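Local coordinates for protein L-ribulose 3-epimerase (Methylomonas sp. DH-1, PDB 7CJ7) that epimerizes ketoses at the C3 position with the help of a manganese ion, acting most strongly on L-ribulose and also converting D-allulose and D-fructose, at residues 196-207 / 226-237. Sequence-based numbering, arbitrary orientation.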
# COMPACT_ATOMS: atom_id res chain seq x y z
N MET A 196 0.39 -0.17 -16.51
CA MET A 196 1.85 -0.12 -16.25
C MET A 196 2.59 0.61 -17.39
O MET A 196 3.83 0.61 -17.35
CB MET A 196 2.41 -1.53 -16.07
CG MET A 196 1.75 -2.30 -14.93
SD MET A 196 2.12 -1.61 -13.30
CE MET A 196 3.89 -1.92 -13.26
N ALA A 197 1.88 1.24 -18.33
CA ALA A 197 2.50 1.85 -19.54
C ALA A 197 2.44 3.38 -19.51
O ALA A 197 3.42 4.01 -19.94
CB ALA A 197 1.85 1.32 -20.80
N LYS A 198 1.31 3.95 -19.07
CA LYS A 198 0.95 5.39 -19.22
C LYS A 198 2.11 6.28 -18.74
O LYS A 198 2.51 7.20 -19.50
CB LYS A 198 -0.35 5.64 -18.46
CG LYS A 198 -1.00 7.01 -18.65
CD LYS A 198 -2.42 7.04 -18.09
CE LYS A 198 -3.01 8.42 -17.90
NZ LYS A 198 -3.24 9.12 -19.19
N SER A 199 2.62 6.07 -17.53
CA SER A 199 3.66 6.94 -16.91
C SER A 199 4.99 6.78 -17.64
O SER A 199 5.71 7.79 -17.79
CB SER A 199 3.79 6.67 -15.44
OG SER A 199 2.76 7.36 -14.75
N VAL A 200 5.31 5.57 -18.07
CA VAL A 200 6.59 5.28 -18.78
C VAL A 200 6.56 6.03 -20.12
O VAL A 200 7.54 6.70 -20.44
CB VAL A 200 6.81 3.78 -19.00
CG1 VAL A 200 7.98 3.51 -19.93
CG2 VAL A 200 6.99 3.05 -17.68
N LEU A 201 5.48 5.90 -20.89
CA LEU A 201 5.35 6.57 -22.21
C LEU A 201 5.40 8.09 -22.02
O LEU A 201 6.06 8.75 -22.83
CB LEU A 201 4.05 6.11 -22.87
CG LEU A 201 3.93 4.61 -23.13
CD1 LEU A 201 2.63 4.27 -23.84
CD2 LEU A 201 5.11 4.10 -23.94
N ALA A 202 4.76 8.62 -20.97
CA ALA A 202 4.73 10.07 -20.71
C ALA A 202 6.14 10.56 -20.37
O ALA A 202 6.52 11.65 -20.84
CB ALA A 202 3.75 10.39 -19.61
N ALA A 203 6.90 9.78 -19.60
CA ALA A 203 8.24 10.16 -19.08
C ALA A 203 9.26 10.21 -20.23
O ALA A 203 10.02 11.19 -20.31
CB ALA A 203 8.67 9.21 -18.00
N GLY A 204 9.25 9.21 -21.11
CA GLY A 204 10.26 9.08 -22.16
C GLY A 204 11.65 9.28 -21.58
O GLY A 204 12.00 8.59 -20.60
N ASP A 205 12.42 10.23 -22.12
CA ASP A 205 13.82 10.48 -21.72
C ASP A 205 13.91 10.94 -20.26
O ASP A 205 15.02 10.92 -19.73
CB ASP A 205 14.47 11.51 -22.64
CG ASP A 205 14.75 10.98 -24.03
OD1 ASP A 205 14.48 9.78 -24.27
OD2 ASP A 205 15.22 11.78 -24.87
N ARG A 206 12.81 11.33 -19.62
CA ARG A 206 12.87 11.84 -18.23
C ARG A 206 12.84 10.67 -17.23
O ARG A 206 13.06 10.93 -16.04
CB ARG A 206 11.73 12.84 -17.99
CG ARG A 206 11.73 13.97 -19.01
CD ARG A 206 10.35 14.54 -19.22
NE ARG A 206 10.00 15.40 -18.10
CZ ARG A 206 8.80 15.93 -17.88
NH1 ARG A 206 7.79 15.70 -18.71
NH2 ARG A 206 8.62 16.70 -16.83
N LEU A 207 12.59 9.44 -17.70
CA LEU A 207 12.71 8.23 -16.85
C LEU A 207 14.19 7.89 -16.72
O LEU A 207 14.82 7.53 -17.74
CB LEU A 207 11.92 7.06 -17.44
CG LEU A 207 11.96 5.78 -16.59
CD1 LEU A 207 11.37 6.01 -15.21
CD2 LEU A 207 11.23 4.63 -17.28
N ASP A 226 1.83 -6.68 -13.67
CA ASP A 226 1.81 -6.91 -15.14
C ASP A 226 3.18 -6.54 -15.70
O ASP A 226 3.33 -5.44 -16.27
CB ASP A 226 0.69 -6.12 -15.82
CG ASP A 226 0.43 -6.55 -17.25
OD1 ASP A 226 1.32 -7.19 -17.84
OD2 ASP A 226 -0.66 -6.22 -17.76
N PHE A 227 4.17 -7.42 -15.56
CA PHE A 227 5.53 -7.16 -16.08
C PHE A 227 5.52 -7.11 -17.61
O PHE A 227 6.32 -6.34 -18.17
CB PHE A 227 6.52 -8.18 -15.54
CG PHE A 227 6.88 -7.95 -14.10
CD1 PHE A 227 7.56 -6.80 -13.72
CD2 PHE A 227 6.53 -8.86 -13.13
CE1 PHE A 227 7.88 -6.58 -12.40
CE2 PHE A 227 6.86 -8.65 -11.80
CZ PHE A 227 7.53 -7.50 -11.44
N ALA A 228 4.63 -7.85 -18.27
CA ALA A 228 4.56 -7.87 -19.75
C ALA A 228 4.30 -6.45 -20.25
O ALA A 228 5.00 -6.01 -21.19
CB ALA A 228 3.50 -8.85 -20.22
N SER A 229 3.33 -5.77 -19.64
CA SER A 229 2.92 -4.38 -19.99
C SER A 229 4.07 -3.42 -19.67
O SER A 229 4.39 -2.56 -20.50
CB SER A 229 1.66 -4.00 -19.27
OG SER A 229 1.27 -2.70 -19.63
N PHE A 230 4.69 -3.58 -18.51
CA PHE A 230 5.75 -2.66 -18.05
C PHE A 230 6.97 -2.76 -18.98
O PHE A 230 7.46 -1.71 -19.42
CB PHE A 230 6.16 -2.97 -16.61
CG PHE A 230 7.20 -2.01 -16.11
CD1 PHE A 230 6.89 -0.67 -15.95
CD2 PHE A 230 8.50 -2.43 -15.87
CE1 PHE A 230 7.85 0.23 -15.50
CE2 PHE A 230 9.45 -1.53 -15.42
CZ PHE A 230 9.13 -0.20 -15.24
N PHE A 231 7.47 -3.97 -19.26
CA PHE A 231 8.69 -4.13 -20.10
C PHE A 231 8.39 -3.71 -21.55
O PHE A 231 9.29 -3.17 -22.22
CB PHE A 231 9.27 -5.53 -19.96
CG PHE A 231 9.96 -5.75 -18.64
CD1 PHE A 231 11.05 -4.99 -18.27
CD2 PHE A 231 9.51 -6.73 -17.76
CE1 PHE A 231 11.69 -5.19 -17.05
CE2 PHE A 231 10.16 -6.95 -16.55
CZ PHE A 231 11.25 -6.18 -16.20
N ALA A 232 7.17 -3.91 -22.02
CA ALA A 232 6.75 -3.44 -23.36
C ALA A 232 6.89 -1.92 -23.43
O ALA A 232 7.42 -1.40 -24.43
CB ALA A 232 5.35 -3.91 -23.66
N ALA A 233 6.44 -1.21 -22.40
CA ALA A 233 6.49 0.27 -22.35
C ALA A 233 7.95 0.74 -22.32
O ALA A 233 8.28 1.70 -23.02
CB ALA A 233 5.73 0.78 -21.16
N LEU A 234 8.81 0.09 -21.53
CA LEU A 234 10.26 0.42 -21.49
C LEU A 234 10.84 0.28 -22.90
O LEU A 234 11.65 1.12 -23.30
CB LEU A 234 10.99 -0.50 -20.51
CG LEU A 234 10.81 -0.23 -19.02
CD1 LEU A 234 11.81 -1.05 -18.23
CD2 LEU A 234 10.96 1.24 -18.68
N LYS A 235 10.45 -0.76 -23.63
CA LYS A 235 10.96 -0.99 -25.00
C LYS A 235 10.48 0.13 -25.92
O LYS A 235 11.26 0.56 -26.78
CB LYS A 235 10.52 -2.36 -25.52
CG LYS A 235 11.12 -2.75 -26.86
CD LYS A 235 10.76 -4.16 -27.26
CE LYS A 235 11.77 -4.76 -28.21
NZ LYS A 235 11.90 -3.93 -29.42
N GLN A 236 9.24 0.59 -25.73
CA GLN A 236 8.59 1.62 -26.58
C GLN A 236 9.33 2.96 -26.42
O GLN A 236 9.33 3.73 -27.39
CB GLN A 236 7.11 1.73 -26.23
CG GLN A 236 6.35 2.74 -27.09
CD GLN A 236 6.49 2.52 -28.57
OE1 GLN A 236 6.66 1.40 -29.06
NE2 GLN A 236 6.41 3.61 -29.32
N ILE A 237 9.98 3.21 -25.28
CA ILE A 237 10.79 4.45 -25.08
C ILE A 237 12.29 4.12 -25.15
O ILE A 237 13.10 5.02 -24.84
CB ILE A 237 10.41 5.16 -23.77
CG1 ILE A 237 10.85 4.37 -22.53
CG2 ILE A 237 8.93 5.48 -23.74
CD1 ILE A 237 11.02 5.23 -21.30
O HOH W 1 13.24 7.51 -23.68
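The Phe230 ring meets Met196 and Val200 along one flank. Near the ring plane, the carbonyl Met196 O lies 3.6 Å from Phe230 CD1 at the edge; it is buried and has no hydrogen-bonding partner. Val200 CG2 comes in obliquely, 3.7 Å from Phe230 CE1, while one face of the ring is overlain, toward its rim, by Leu234 CG of its own helix. CG of Phe230 stands anti to the backbone N (chi1 -178°), which swings the ring to Val200. Met196, bent at chi2 and chi3, lays its CG against Asp226 O and CB as the two side chains pass in opposite directions. Asp226 is the N-cap of helix 227-236, its OD1 accepting from Ser229 N at 3.0 Å from above the carboxylate plane.

The axes of segments 198-203 and 227-236 approach to 8.9 Å and run 10° from parallel, a closeness that the small Ala233 probably allows: its CB sits 3.9 Å from Ala197 CB and also touches Val200 CG1. Farther along, Leu201 CD2 crosses the aliphatic part of Gln236, 3.6 Å from its CG. Ile237, just past its helix, packs CD1 on Val200 CG1 and 3.6 Å from Gly204 O, while CG2 lies against the backbone of Leu201. Leu207 CD2 touches both Leu234 CD2 and Ile237 CD1. An alanine in place of Ile237 is likely to open a gap beside Val200 CG1, Gly204 O and Leu207 CD2. A water hydrogen-bonds to both Asp205 OD1 and Ile237 O, linking the segments at this end.

The contact joins neighbouring outer helices of the TIM barrel, with strand 207-212 running between them in sequence. Phe230 reaches inward to Val210 and Ile212 of that strand, and with Met196 touches Met189 of helix 186-192; on the other flank, Ala202 packs against helix 165-175.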